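Triphenylmethane reductase (Citrobacter sp., PDB 2JL1) binds NADP(H) and probably uses it to reduce triphenylmethane dyes, a reaction of interest for bioremediation. Local coordinates at residues 72-77 / 103-108; 78-83 / 115-120; 13-18 / 174-179. All coordinates share one frame; numbering follows the deposited sequence.

Interaction 1 (72-77 / 103-108); sequences FISGPH and AYTGYA. With NAP (NADP nicotinamide-adenine-dinucleotide phosphate), chain B.
Phe72 and Tyr104 form a bridge between two neighbouring parallel strands, 69-72 and 101-107, of the Rossmann-type sheet, and the chain just past Phe72 illustrates how such a fold builds its cofactor site at the carboxyl ends of its strands. The backbone bonds come first. Phe72 N donates to Ala103 O at 2.7 Å and Phe72 O receives Thr105 N at 3.2 Å, so that Phe72 straddles Tyr104 in the parallel manner. The Tyr104 CA-H also points at Phe72 O.

The aromatic contact lies on one face of the sheet. Both side chains start with CG anti to the backbone N (chi1 172° in each) and run alongside one another, yet their planes are turned by 53°. The pair is edge-to-face, with the Tyr104 edge directed at the Phe72 face: Tyr104 CD1 sits over that ring, toward its rim, 3.5 Å from Phe72 CD2. Beyond the two segments, Tyr104 OH is hydrogen-bonded to His121, and His87 makes a further edge-to-face pair with Phe72.

Just past the Phe72-Tyr104 bridge, a side chain takes over from the backbone. Thr105 OG1, placed between its own N and carbonyl carbon, accepts from Ser74 N at 2.9 Å, and a water bridges Ser74 OG and Thr105 O. The loop held in this way faces the nicotinamide ribose of NADP. Ile73 CG2 packs on the ribose carbon C5D, while His77 approaches C6N of the nicotinamide ring through NE2. The ribose hydroxyl O3D gives its proton to a backbone carbonyl, Ser74 O, at 2.5 Å.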
loop_
_atom_site.group_PDB
_atom_site.type_symbol
_atom_site.label_atom_id
_atom_site.label_comp_id
_atom_site.label_asym_id
_atom_site.label_seq_id
_atom_site.Cartn_x
_atom_site.Cartn_y
_atom_site.Cartn_z
ATOM N N PHE A 72 12.627 -10.356 -1.940
ATOM C CA PHE A 72 11.442 -10.241 -2.746
ATOM C C PHE A 72 11.797 -9.188 -3.818
ATOM O O PHE A 72 11.895 -8.006 -3.523
ATOM C CB PHE A 72 10.301 -9.796 -1.818
ATOM C CG PHE A 72 9.011 -9.432 -2.517
ATOM C CD1 PHE A 72 8.830 -9.675 -3.882
ATOM C CD2 PHE A 72 7.970 -8.858 -1.794
ATOM C CE1 PHE A 72 7.645 -9.317 -4.527
ATOM C CE2 PHE A 72 6.771 -8.525 -2.431
ATOM C CZ PHE A 72 6.635 -8.744 -3.818
ATOM N N ILE A 73 12.061 -9.639 -5.043
ATOM C CA ILE A 73 12.350 -8.726 -6.150
ATOM C C ILE A 73 11.021 -8.461 -6.825
ATOM O O ILE A 73 10.295 -9.400 -7.120
ATOM C CB ILE A 73 13.387 -9.329 -7.142
ATOM C CG1 ILE A 73 14.758 -9.489 -6.450
ATOM C CG2 ILE A 73 13.441 -8.494 -8.472
ATOM C CD1 ILE A 73 15.843 -10.094 -7.345
ATOM N N SER A 74 10.692 -7.185 -7.079
ATOM C CA SER A 74 9.371 -6.831 -7.595
ATOM C C SER A 74 9.098 -7.458 -8.961
ATOM O O SER A 74 10.024 -7.735 -9.713
ATOM C CB SER A 74 9.178 -5.299 -7.646
ATOM O OG SER A 74 10.293 -4.650 -8.253
ATOM N N GLY A 75 7.825 -7.690 -9.275
ATOM C CA GLY A 75 7.471 -8.272 -10.567
ATOM C C GLY A 75 7.639 -7.290 -11.719
ATOM O O GLY A 75 7.800 -6.099 -11.483
ATOM N N PRO A 76 7.645 -7.798 -12.981
ATOM C CA PRO A 76 7.648 -6.950 -14.175
ATOM C C PRO A 76 6.388 -6.116 -14.165
ATOM O O PRO A 76 5.367 -6.558 -13.656
ATOM C CB PRO A 76 7.597 -7.954 -15.325
ATOM C CG PRO A 76 8.185 -9.218 -14.751
ATOM C CD PRO A 76 7.669 -9.230 -13.330
ATOM N N HIS A 77 6.426 -4.910 -14.703
ATOM C CA HIS A 77 5.344 -4.014 -14.339
ATOM C C HIS A 77 4.495 -3.468 -15.470
ATOM O O HIS A 77 4.373 -2.244 -15.652
ATOM C CB HIS A 77 5.856 -2.907 -13.417
ATOM C CG HIS A 77 7.077 -2.216 -13.921
ATOM N ND1 HIS A 77 7.025 -1.221 -14.873
ATOM C CD2 HIS A 77 8.386 -2.354 -13.587
ATOM C CE1 HIS A 77 8.248 -0.772 -15.105
ATOM N NE2 HIS A 77 9.093 -1.452 -14.346
ATOM N N ALA A 103 13.642 -8.661 2.575
ATOM C CA ALA A 103 14.143 -7.496 1.818
ATOM C C ALA A 103 13.306 -7.353 0.554
ATOM O O ALA A 103 13.032 -8.362 -0.105
ATOM C CB ALA A 103 15.617 -7.674 1.437
ATOM N N TYR A 104 12.953 -6.113 0.201
ATOM C CA TYR A 104 12.097 -5.823 -0.939
ATOM C C TYR A 104 12.728 -4.725 -1.838
ATOM O O TYR A 104 13.136 -3.672 -1.348
ATOM C CB TYR A 104 10.693 -5.391 -0.464
ATOM C CG TYR A 104 9.816 -4.901 -1.611
ATOM C CD1 TYR A 104 9.434 -5.766 -2.649
ATOM C CD2 TYR A 104 9.438 -3.567 -1.694
ATOM C CE1 TYR A 104 8.665 -5.315 -3.724
ATOM C CE2 TYR A 104 8.668 -3.101 -2.775
ATOM C CZ TYR A 104 8.302 -3.976 -3.776
ATOM O OH TYR A 104 7.568 -3.516 -4.825
ATOM N N THR A 105 12.813 -4.991 -3.142
ATOM C CA THR A 105 13.330 -4.027 -4.110
ATOM C C THR A 105 12.227 -3.039 -4.487
ATOM O O THR A 105 11.375 -3.321 -5.369
ATOM C CB THR A 105 13.857 -4.708 -5.405
ATOM O OG1 THR A 105 12.807 -5.454 -6.010
ATOM C CG2 THR A 105 15.044 -5.633 -5.081
ATOM N N GLY A 106 12.271 -1.884 -3.834
ATOM C CA GLY A 106 11.286 -0.810 -4.022
ATOM C C GLY A 106 11.851 0.227 -4.969
ATOM O O GLY A 106 12.604 -0.100 -5.881
ATOM N N TYR A 107 11.461 1.473 -4.773
ATOM C CA TYR A 107 11.817 2.539 -5.706
ATOM C C TYR A 107 12.173 3.750 -4.851
ATOM O O TYR A 107 11.422 4.108 -3.939
ATOM C CB TYR A 107 10.649 2.791 -6.661
ATOM C CG TYR A 107 10.864 3.878 -7.685
ATOM C CD1 TYR A 107 11.935 3.810 -8.591
ATOM C CD2 TYR A 107 9.988 4.962 -7.767
ATOM C CE1 TYR A 107 12.149 4.817 -9.555
ATOM C CE2 TYR A 107 10.186 5.982 -8.735
ATOM C CZ TYR A 107 11.272 5.891 -9.627
ATOM O OH TYR A 107 11.496 6.879 -10.579
ATOM N N ALA A 108 13.357 4.321 -5.098
ATOM C CA ALA A 108 13.898 5.401 -4.287
ATOM C C ALA A 108 12.998 6.608 -4.370
ATOM O O ALA A 108 12.441 6.926 -5.436
ATOM C CB ALA A 108 15.307 5.764 -4.746
HETATM P PA NAP B . 13.616 -8.754 -15.426
HETATM O O1A NAP B . 12.605 -8.360 -16.446
HETATM O O2A NAP B . 14.909 -9.220 -15.969
HETATM O O5B NAP B . 13.036 -9.857 -14.431
HETATM C C5B NAP B . 11.708 -9.879 -13.957
HETATM C C4B NAP B . 11.597 -11.196 -13.203
HETATM O O4B NAP B . 10.292 -11.366 -12.666
HETATM C C3B NAP B . 11.859 -12.344 -14.178
HETATM O O3B NAP B . 12.749 -13.261 -13.595
HETATM C C2B NAP B . 10.515 -12.996 -14.339
HETATM O O2B NAP B . 10.643 -14.379 -14.444
HETATM C C1B NAP B . 9.862 -12.667 -13.012
HETATM N N9A NAP B . 8.406 -12.826 -13.126
HETATM C C8A NAP B . 7.562 -12.274 -14.050
HETATM N N7A NAP B . 6.308 -12.703 -13.775
HETATM C C5A NAP B . 6.356 -13.534 -12.708
HETATM C C6A NAP B . 5.376 -14.251 -12.021
HETATM N N6A NAP B . 4.099 -14.199 -12.391
HETATM N N1A NAP B . 5.746 -15.023 -10.944
HETATM C C2A NAP B . 7.066 -15.098 -10.558
HETATM N N3A NAP B . 8.031 -14.384 -11.232
HETATM C C4A NAP B . 7.674 -13.620 -12.295
HETATM O O3 NAP B . 13.842 -7.462 -14.467
HETATM P PN NAP B . 15.185 -6.874 -13.802
HETATM O O1N NAP B . 15.871 -8.006 -13.156
HETATM O O2N NAP B . 15.904 -6.048 -14.811
HETATM O O5D NAP B . 14.576 -5.932 -12.601
HETATM C C5D NAP B . 13.912 -6.532 -11.497
HETATM C C4D NAP B . 12.616 -5.825 -11.083
HETATM O O4D NAP B . 12.878 -4.447 -10.879
HETATM C C3D NAP B . 11.531 -5.891 -12.160
HETATM O O3D NAP B . 10.647 -6.976 -12.037
HETATM C C2D NAP B . 10.797 -4.568 -12.039
HETATM O O2D NAP B . 9.706 -4.590 -11.143
HETATM C C1D NAP B . 11.845 -3.653 -11.443
HETATM N N1N NAP B . 12.320 -2.749 -12.503
HETATM C C2N NAP B . 13.071 -1.685 -12.113
HETATM C C3N NAP B . 13.506 -0.779 -13.036
HETATM C C7N NAP B . 14.301 0.383 -12.621
HETATM O O7N NAP B . 14.821 1.200 -13.667
HETATM N N7N NAP B . 14.437 0.603 -11.307
HETATM C C4N NAP B . 13.264 -0.999 -14.408
HETATM C C5N NAP B . 12.586 -2.128 -14.798
HETATM C C6N NAP B . 12.061 -2.982 -13.822
HETATM P P2B NAP B . 10.694 -15.125 -15.875
HETATM O O1X NAP B . 12.155 -15.363 -16.205
HETATM O O2X NAP B . 10.058 -14.300 -16.981
HETATM O O3X NAP B . 9.941 -16.424 -15.673
HETATM O O HOH W 1 12.284 -2.307 -7.991
#

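Interaction 2 (78-83 / 115-120); sequences YDNTLL and IPLAHV
Asn80 and Leu83 pack against Pro116, Leu117 and Val120 in a mainly apolar contact without a hydrogen bond across it, at the starts of helices 80-96 and 117-130, beside the cofactor site. Asn80 buries more surface here than any other residue. Its CB lies 3.7 Å from Val120 CG2, the methyl that also touches Asn80 O, and the two side chains cross at about a right angle. The amide splits its contacts: ND2 rests on Pro116 CB at 3.5 Å, while OD1 is pressed against Leu117 CD1 at 3.4 Å. That oxygen is buried by the contact with no polar partner in the model, a probable energetic cost of placing an amide among methyl groups.

Leu83, one helical turn on, completes the apolar patch. With its CG anti to the backbone N (chi1 -161°), it brings CD2 against both Leu117 CD1 and Val120 CG1, each 3.8 Å away. Asp79 caps the first of these helices, its OD1 accepting from Leu82 N at 3.1 Å from above the carboxylate plane; the same oxygen forms a salt bridge with Arg95 of the second subunit.

Leu83 and Leu117 both also touch His77 in the cofactor-binding loop. The two helices flank strand 101-107 in sequence, one leading into it and one following it, and Val120 packs further along helix 80-96 on Ile84 and His87.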
loop_
_atom_site.group_PDB
_atom_site.type_symbol
_atom_site.label_atom_id
_atom_site.label_comp_id
_atom_site.label_asym_id
_atom_site.label_seq_id
_atom_site.Cartn_x
_atom_site.Cartn_y
_atom_site.Cartn_z
ATOM N N TYR A 78 3.875 -4.387 -16.198
ATOM C CA TYR A 78 2.981 -4.024 -17.295
ATOM C C TYR A 78 1.717 -3.409 -16.691
ATOM O O TYR A 78 1.393 -2.239 -16.945
ATOM C CB TYR A 78 2.621 -5.274 -18.110
ATOM C CG TYR A 78 3.730 -5.922 -18.950
ATOM C CD1 TYR A 78 3.389 -6.758 -20.026
ATOM C CD2 TYR A 78 5.108 -5.711 -18.689
ATOM C CE1 TYR A 78 4.363 -7.380 -20.823
ATOM C CE2 TYR A 78 6.106 -6.341 -19.484
ATOM C CZ TYR A 78 5.711 -7.171 -20.555
ATOM O OH TYR A 78 6.630 -7.811 -21.375
ATOM N N ASP A 79 1.026 -4.205 -15.871
ATOM C CA ASP A 79 -0.245 -3.840 -15.265
ATOM C C ASP A 79 0.009 -3.612 -13.768
ATOM O O ASP A 79 0.208 -4.554 -13.006
ATOM C CB ASP A 79 -1.248 -4.970 -15.523
ATOM C CG ASP A 79 -2.633 -4.712 -14.938
ATOM O OD1 ASP A 79 -2.840 -3.798 -14.092
ATOM O OD2 ASP A 79 -3.537 -5.479 -15.332
ATOM N N ASN A 80 0.030 -2.344 -13.373
ATOM C CA ASN A 80 0.297 -1.943 -11.989
ATOM C C ASN A 80 -0.731 -2.472 -10.992
ATOM O O ASN A 80 -0.373 -2.841 -9.893
ATOM C CB ASN A 80 0.371 -0.427 -11.893
ATOM C CG ASN A 80 1.598 0.139 -12.597
ATOM O OD1 ASN A 80 2.632 -0.524 -12.682
ATOM N ND2 ASN A 80 1.488 1.361 -13.093
ATOM N N THR A 81 -2.002 -2.500 -11.383
ATOM C CA THR A 81 -3.038 -2.990 -10.474
ATOM C C THR A 81 -2.922 -4.498 -10.262
ATOM O O THR A 81 -3.123 -4.989 -9.150
ATOM C CB THR A 81 -4.414 -2.583 -10.952
ATOM O OG1 THR A 81 -4.441 -1.157 -11.095
ATOM C CG2 THR A 81 -5.517 -3.037 -9.961
ATOM N N LEU A 82 -2.620 -5.243 -11.327
ATOM C CA LEU A 82 -2.315 -6.667 -11.188
ATOM C C LEU A 82 -1.091 -6.900 -10.327
ATOM O O LEU A 82 -1.067 -7.811 -9.503
ATOM C CB LEU A 82 -2.108 -7.340 -12.560
ATOM C CG LEU A 82 -1.509 -8.751 -12.492
ATOM C CD1 LEU A 82 -2.495 -9.700 -11.758
ATOM C CD2 LEU A 82 -1.210 -9.274 -13.921
ATOM N N LEU A 83 -0.055 -6.093 -10.531
ATOM C CA LEU A 83 1.160 -6.201 -9.730
ATOM C C LEU A 83 0.918 -6.088 -8.202
ATOM O O LEU A 83 1.561 -6.772 -7.423
ATOM C CB LEU A 83 2.172 -5.154 -10.200
ATOM C CG LEU A 83 3.616 -5.380 -9.809
ATOM C CD1 LEU A 83 4.069 -6.783 -10.273
ATOM C CD2 LEU A 83 4.456 -4.294 -10.427
ATOM N N ILE A 115 5.713 8.952 -11.288
ATOM C CA ILE A 115 5.344 7.816 -12.137
ATOM C C ILE A 115 4.450 6.797 -11.371
ATOM O O ILE A 115 4.663 6.569 -10.169
ATOM C CB ILE A 115 6.564 7.134 -12.738
ATOM C CG1 ILE A 115 7.373 6.437 -11.663
ATOM C CG2 ILE A 115 7.445 8.174 -13.491
ATOM C CD1 ILE A 115 7.879 5.076 -12.080
ATOM N N PRO A 116 3.421 6.227 -12.047
ATOM C CA PRO A 116 2.444 5.334 -11.398
ATOM C C PRO A 116 3.031 4.143 -10.615
ATOM O O PRO A 116 2.522 3.811 -9.547
ATOM C CB PRO A 116 1.576 4.868 -12.575
ATOM C CG PRO A 116 1.615 6.021 -13.526
ATOM C CD PRO A 116 3.062 6.461 -13.466
ATOM N N LEU A 117 4.110 3.546 -11.123
ATOM C CA LEU A 117 4.756 2.402 -10.468
ATOM C C LEU A 117 5.203 2.692 -9.019
ATOM O O LEU A 117 5.266 1.773 -8.207
ATOM C CB LEU A 117 5.915 1.841 -11.327
ATOM C CG LEU A 117 6.504 0.536 -10.751
ATOM C CD1 LEU A 117 5.524 -0.647 -10.858
ATOM C CD2 LEU A 117 7.851 0.187 -11.364
ATOM N N ALA A 118 5.468 3.958 -8.678
ATOM C CA ALA A 118 5.831 4.314 -7.294
ATOM C C ALA A 118 4.725 3.881 -6.325
ATOM O O ALA A 118 4.988 3.513 -5.198
ATOM C CB ALA A 118 6.037 5.806 -7.168
ATOM N N HIS A 119 3.475 3.972 -6.786
ATOM C CA HIS A 119 2.339 3.614 -5.948
ATOM C C HIS A 119 2.338 2.131 -5.585
ATOM O O HIS A 119 1.946 1.757 -4.465
ATOM C CB HIS A 119 1.035 4.075 -6.597
ATOM C CG HIS A 119 0.899 5.563 -6.621
ATOM N ND1 HIS A 119 0.196 6.245 -7.590
ATOM C CD2 HIS A 119 1.441 6.501 -5.816
ATOM C CE1 HIS A 119 0.263 7.539 -7.342
ATOM N NE2 HIS A 119 1.028 7.721 -6.280
ATOM N N VAL A 120 2.753 1.298 -6.539
ATOM C CA VAL A 120 2.838 -0.145 -6.334
ATOM C C VAL A 120 3.869 -0.437 -5.250
ATOM O O VAL A 120 3.646 -1.282 -4.382
ATOM C CB VAL A 120 3.312 -0.880 -7.611
ATOM C CG1 VAL A 120 3.571 -2.371 -7.300
ATOM C CG2 VAL A 120 2.277 -0.764 -8.743
#

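Interaction 3 (13-18 / 174-179); sequences GGLVIQ and TRNELA. With NAP (NADP nicotinamide-adenine-dinucleotide phosphate), chain B.
Leu15 and Ala179 bury the most surface where helix 11-20, the helix that follows the first strand of the Rossmann fold, meets helix 175-186. The axes of the short segments 13-18 and 175-179 approach to 8.6 Å and cross at -51°. Ala179 lies where the two backbones come nearest, the CA atoms of Val16 and Ala179 being 4.6 Å apart. Ala179 CB points into the opposing helix and touches Leu15 CB at 3.6 Å as well as Val16 N at 3.7 Å. A single methyl thus meets both a side chain and the backbone.

Leu15 reaches back toward the start of helix 175-186. Its CG stands anti to the carbonyl carbon (chi1 -70°), and its two methyls divide the work: CD1 nestles against Arg175 CB and Asn176 N, whereas CD2 faces Asn176 ND2. The leucine crosses both of these side chains at about a right angle. Val16, which buries less, uses its CG2 branch, 3.8 Å from Ala179 CB.

At the beginning of the same helix Thr174 is the N-cap, its OG1 accepting from Glu177 N. Arg175 follows; its CB belongs to the packing with Leu15, but the chain beyond, extended from CG to NE, leads away to the NADP pyrophosphate, where Tyr143 and Gln11 lie beside it. There NE donates to the nicotinamide-side phosphate oxygen O2N at 2.7 Å, in a bent bond with 134° at the hydrogen.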
loop_
_atom_site.group_PDB
_atom_site.type_symbol
_atom_site.label_atom_id
_atom_site.label_comp_id
_atom_site.label_asym_id
_atom_site.label_seq_id
_atom_site.Cartn_x
_atom_site.Cartn_y
_atom_site.Cartn_z
ATOM N N GLY A 13 17.973 -10.415 -10.371
ATOM C CA GLY A 13 18.003 -11.651 -9.569
ATOM C C GLY A 13 19.217 -12.528 -9.825
ATOM O O GLY A 13 19.821 -13.052 -8.890
ATOM N N GLY A 14 19.573 -12.687 -11.099
ATOM C CA GLY A 14 20.751 -13.477 -11.505
ATOM C C GLY A 14 22.025 -12.837 -10.985
ATOM O O GLY A 14 22.920 -13.528 -10.517
ATOM N N LEU A 15 22.094 -11.508 -11.029
ATOM C CA LEU A 15 23.258 -10.789 -10.486
ATOM C C LEU A 15 23.339 -10.860 -8.950
ATOM O O LEU A 15 24.435 -10.904 -8.391
ATOM C CB LEU A 15 23.293 -9.334 -10.972
ATOM C CG LEU A 15 23.605 -9.009 -12.436
ATOM C CD1 LEU A 15 23.212 -7.540 -12.758
ATOM C CD2 LEU A 15 25.074 -9.258 -12.761
ATOM N N VAL A 16 22.196 -10.872 -8.269
ATOM C CA VAL A 16 22.170 -11.015 -6.805
ATOM C C VAL A 16 22.752 -12.390 -6.431
ATOM O O VAL A 16 23.597 -12.491 -5.548
ATOM C CB VAL A 16 20.734 -10.835 -6.192
ATOM C CG1 VAL A 16 20.678 -11.349 -4.741
ATOM C CG2 VAL A 16 20.325 -9.368 -6.184
ATOM N N ILE A 17 22.294 -13.427 -7.122
ATOM C CA ILE A 17 22.804 -14.779 -6.915
ATOM C C ILE A 17 24.305 -14.878 -7.198
ATOM O O ILE A 17 25.044 -15.495 -6.423
ATOM C CB ILE A 17 21.943 -15.801 -7.674
ATOM C CG1 ILE A 17 20.584 -15.880 -6.959
ATOM C CG2 ILE A 17 22.655 -17.193 -7.787
ATOM C CD1 ILE A 17 19.553 -16.721 -7.612
ATOM N N GLN A 18 24.764 -14.237 -8.277
ATOM C CA GLN A 18 26.198 -14.247 -8.585
ATOM C C GLN A 18 27.035 -13.551 -7.521
ATOM O O GLN A 18 28.121 -14.027 -7.170
ATOM C CB GLN A 18 26.464 -13.717 -9.999
ATOM C CG GLN A 18 25.965 -14.695 -11.080
ATOM C CD GLN A 18 26.475 -16.144 -10.882
ATOM O OE1 GLN A 18 27.675 -16.371 -10.728
ATOM N NE2 GLN A 18 25.555 -17.121 -10.896
ATOM N N THR A 174 23.746 1.107 -11.797
ATOM C CA THR A 174 23.696 -0.151 -12.561
ATOM C C THR A 174 22.988 -1.266 -11.752
ATOM O O THR A 174 23.020 -1.279 -10.517
ATOM C CB THR A 174 25.083 -0.630 -12.981
ATOM O OG1 THR A 174 25.856 -0.905 -11.817
ATOM C CG2 THR A 174 25.846 0.439 -13.859
ATOM N N ARG A 175 22.344 -2.191 -12.458
ATOM C CA ARG A 175 21.771 -3.401 -11.833
ATOM C C ARG A 175 22.822 -4.120 -11.029
ATOM O O ARG A 175 22.527 -4.648 -9.959
ATOM C CB ARG A 175 21.295 -4.382 -12.883
ATOM C CG ARG A 175 19.944 -4.135 -13.397
ATOM C CD ARG A 175 19.493 -5.348 -14.186
ATOM N NE ARG A 175 18.391 -4.928 -15.034
ATOM C CZ ARG A 175 18.536 -4.563 -16.301
ATOM N NH1 ARG A 175 19.730 -4.630 -16.874
ATOM N NH2 ARG A 175 17.478 -4.168 -16.994
ATOM N N ASN A 176 24.043 -4.158 -11.564
ATOM C CA ASN A 176 25.144 -4.830 -10.893
ATOM C C ASN A 176 25.383 -4.287 -9.491
ATOM O O ASN A 176 25.460 -5.054 -8.543
ATOM C CB ASN A 176 26.426 -4.782 -11.710
ATOM C CG ASN A 176 27.541 -5.502 -11.029
ATOM O OD1 ASN A 176 28.568 -4.910 -10.711
ATOM N ND2 ASN A 176 27.335 -6.775 -10.751
ATOM N N GLU A 177 25.465 -2.969 -9.358
ATOM C CA GLU A 177 25.682 -2.350 -8.041
ATOM C C GLU A 177 24.483 -2.477 -7.122
ATOM O O GLU A 177 24.654 -2.649 -5.924
ATOM C CB GLU A 177 26.093 -0.880 -8.164
ATOM C CG GLU A 177 27.425 -0.689 -8.865
ATOM C CD GLU A 177 27.812 0.759 -9.005
ATOM O OE1 GLU A 177 27.047 1.563 -9.606
ATOM O OE2 GLU A 177 28.920 1.062 -8.553
ATOM N N LEU A 178 23.274 -2.406 -7.670
ATOM C CA LEU A 178 22.070 -2.628 -6.860
ATOM C C LEU A 178 22.011 -4.069 -6.371
ATOM O O LEU A 178 21.589 -4.337 -5.247
ATOM C CB LEU A 178 20.818 -2.311 -7.652
ATOM C CG LEU A 178 20.721 -0.831 -7.994
ATOM C CD1 LEU A 178 19.648 -0.595 -9.090
ATOM C CD2 LEU A 178 20.484 -0.009 -6.713
ATOM N N ALA A 179 22.471 -4.994 -7.210
ATOM C CA ALA A 179 22.498 -6.414 -6.846
ATOM C C ALA A 179 23.515 -6.682 -5.756
ATOM O O ALA A 179 23.294 -7.513 -4.868
ATOM C CB ALA A 179 22.812 -7.265 -8.064
HETATM P PA NAP B . 13.616 -8.754 -15.426
HETATM O O1A NAP B . 12.605 -8.360 -16.446
HETATM O O2A NAP B . 14.909 -9.220 -15.969
HETATM O O5B NAP B . 13.036 -9.857 -14.431
HETATM C C5B NAP B . 11.708 -9.879 -13.957
HETATM C C4B NAP B . 11.597 -11.196 -13.203
HETATM O O4B NAP B . 10.292 -11.366 -12.666
HETATM C C3B NAP B . 11.859 -12.344 -14.178
HETATM O O3B NAP B . 12.749 -13.261 -13.595
HETATM C C2B NAP B . 10.515 -12.996 -14.339
HETATM O O2B NAP B . 10.643 -14.379 -14.444
HETATM C C1B NAP B . 9.862 -12.667 -13.012
HETATM N N9A NAP B . 8.406 -12.826 -13.126
HETATM C C8A NAP B . 7.562 -12.274 -14.050
HETATM N N7A NAP B . 6.308 -12.703 -13.775
HETATM C C5A NAP B . 6.356 -13.534 -12.708
HETATM C C6A NAP B . 5.376 -14.251 -12.021
HETATM N N6A NAP B . 4.099 -14.199 -12.391
HETATM N N1A NAP B . 5.746 -15.023 -10.944
HETATM C C2A NAP B . 7.066 -15.098 -10.558
HETATM N N3A NAP B . 8.031 -14.384 -11.232
HETATM C C4A NAP B . 7.674 -13.620 -12.295
HETATM O O3 NAP B . 13.842 -7.462 -14.467
HETATM P PN NAP B . 15.185 -6.874 -13.802
HETATM O O1N NAP B . 15.871 -8.006 -13.156
HETATM O O2N NAP B . 15.904 -6.048 -14.811
HETATM O O5D NAP B . 14.576 -5.932 -12.601
HETATM C C5D NAP B . 13.912 -6.532 -11.497
HETATM C C4D NAP B . 12.616 -5.825 -11.083
HETATM O O4D NAP B . 12.878 -4.447 -10.879
HETATM C C3D NAP B . 11.531 -5.891 -12.160
HETATM O O3D NAP B . 10.647 -6.976 -12.037
HETATM C C2D NAP B . 10.797 -4.568 -12.039
HETATM O O2D NAP B . 9.706 -4.590 -11.143
HETATM C C1D NAP B . 11.845 -3.653 -11.443
HETATM N N1N NAP B . 12.320 -2.749 -12.503
HETATM C C2N NAP B . 13.071 -1.685 -12.113
HETATM C C3N NAP B . 13.506 -0.779 -13.036
HETATM C C7N NAP B . 14.301 0.383 -12.621
HETATM O O7N NAP B . 14.821 1.200 -13.667
HETATM N N7N NAP B . 14.437 0.603 -11.307
HETATM C C4N NAP B . 13.264 -0.999 -14.408
HETATM C C5N NAP B . 12.586 -2.128 -14.798
HETATM C C6N NAP B . 12.061 -2.982 -13.822
HETATM P P2B NAP B . 10.694 -15.125 -15.875
HETATM O O1X NAP B . 12.155 -15.363 -16.205
HETATM O O2X NAP B . 10.058 -14.300 -16.981
HETATM O O3X NAP B . 9.941 -16.424 -15.673
#

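Interactions 1 and 3 touch the same NADP molecule, and interaction 2 lies next to interaction 1. Interaction 1 joins the adjacent central strands 69-72 and 101-107; interaction 2, centred about 11 Å from it, joins the helices that flank strand 101-107 in sequence, and the two touch through His77, Leu83 and Leu117. The centres of interactions 1 and 3 are about 13 Å apart, and Ile73 CD1 packs on Gly13 CA; those of interactions 2 and 3 are about 22 Å apart, with no touch. Along the chain, the segments of interactions 1 and 2 alternate, and both lie within the long loop closed by interaction 3. Residues far apart in sequence thus reach the cofactor together: interaction 1 at the ribose, interaction 3 at the pyrophosphate.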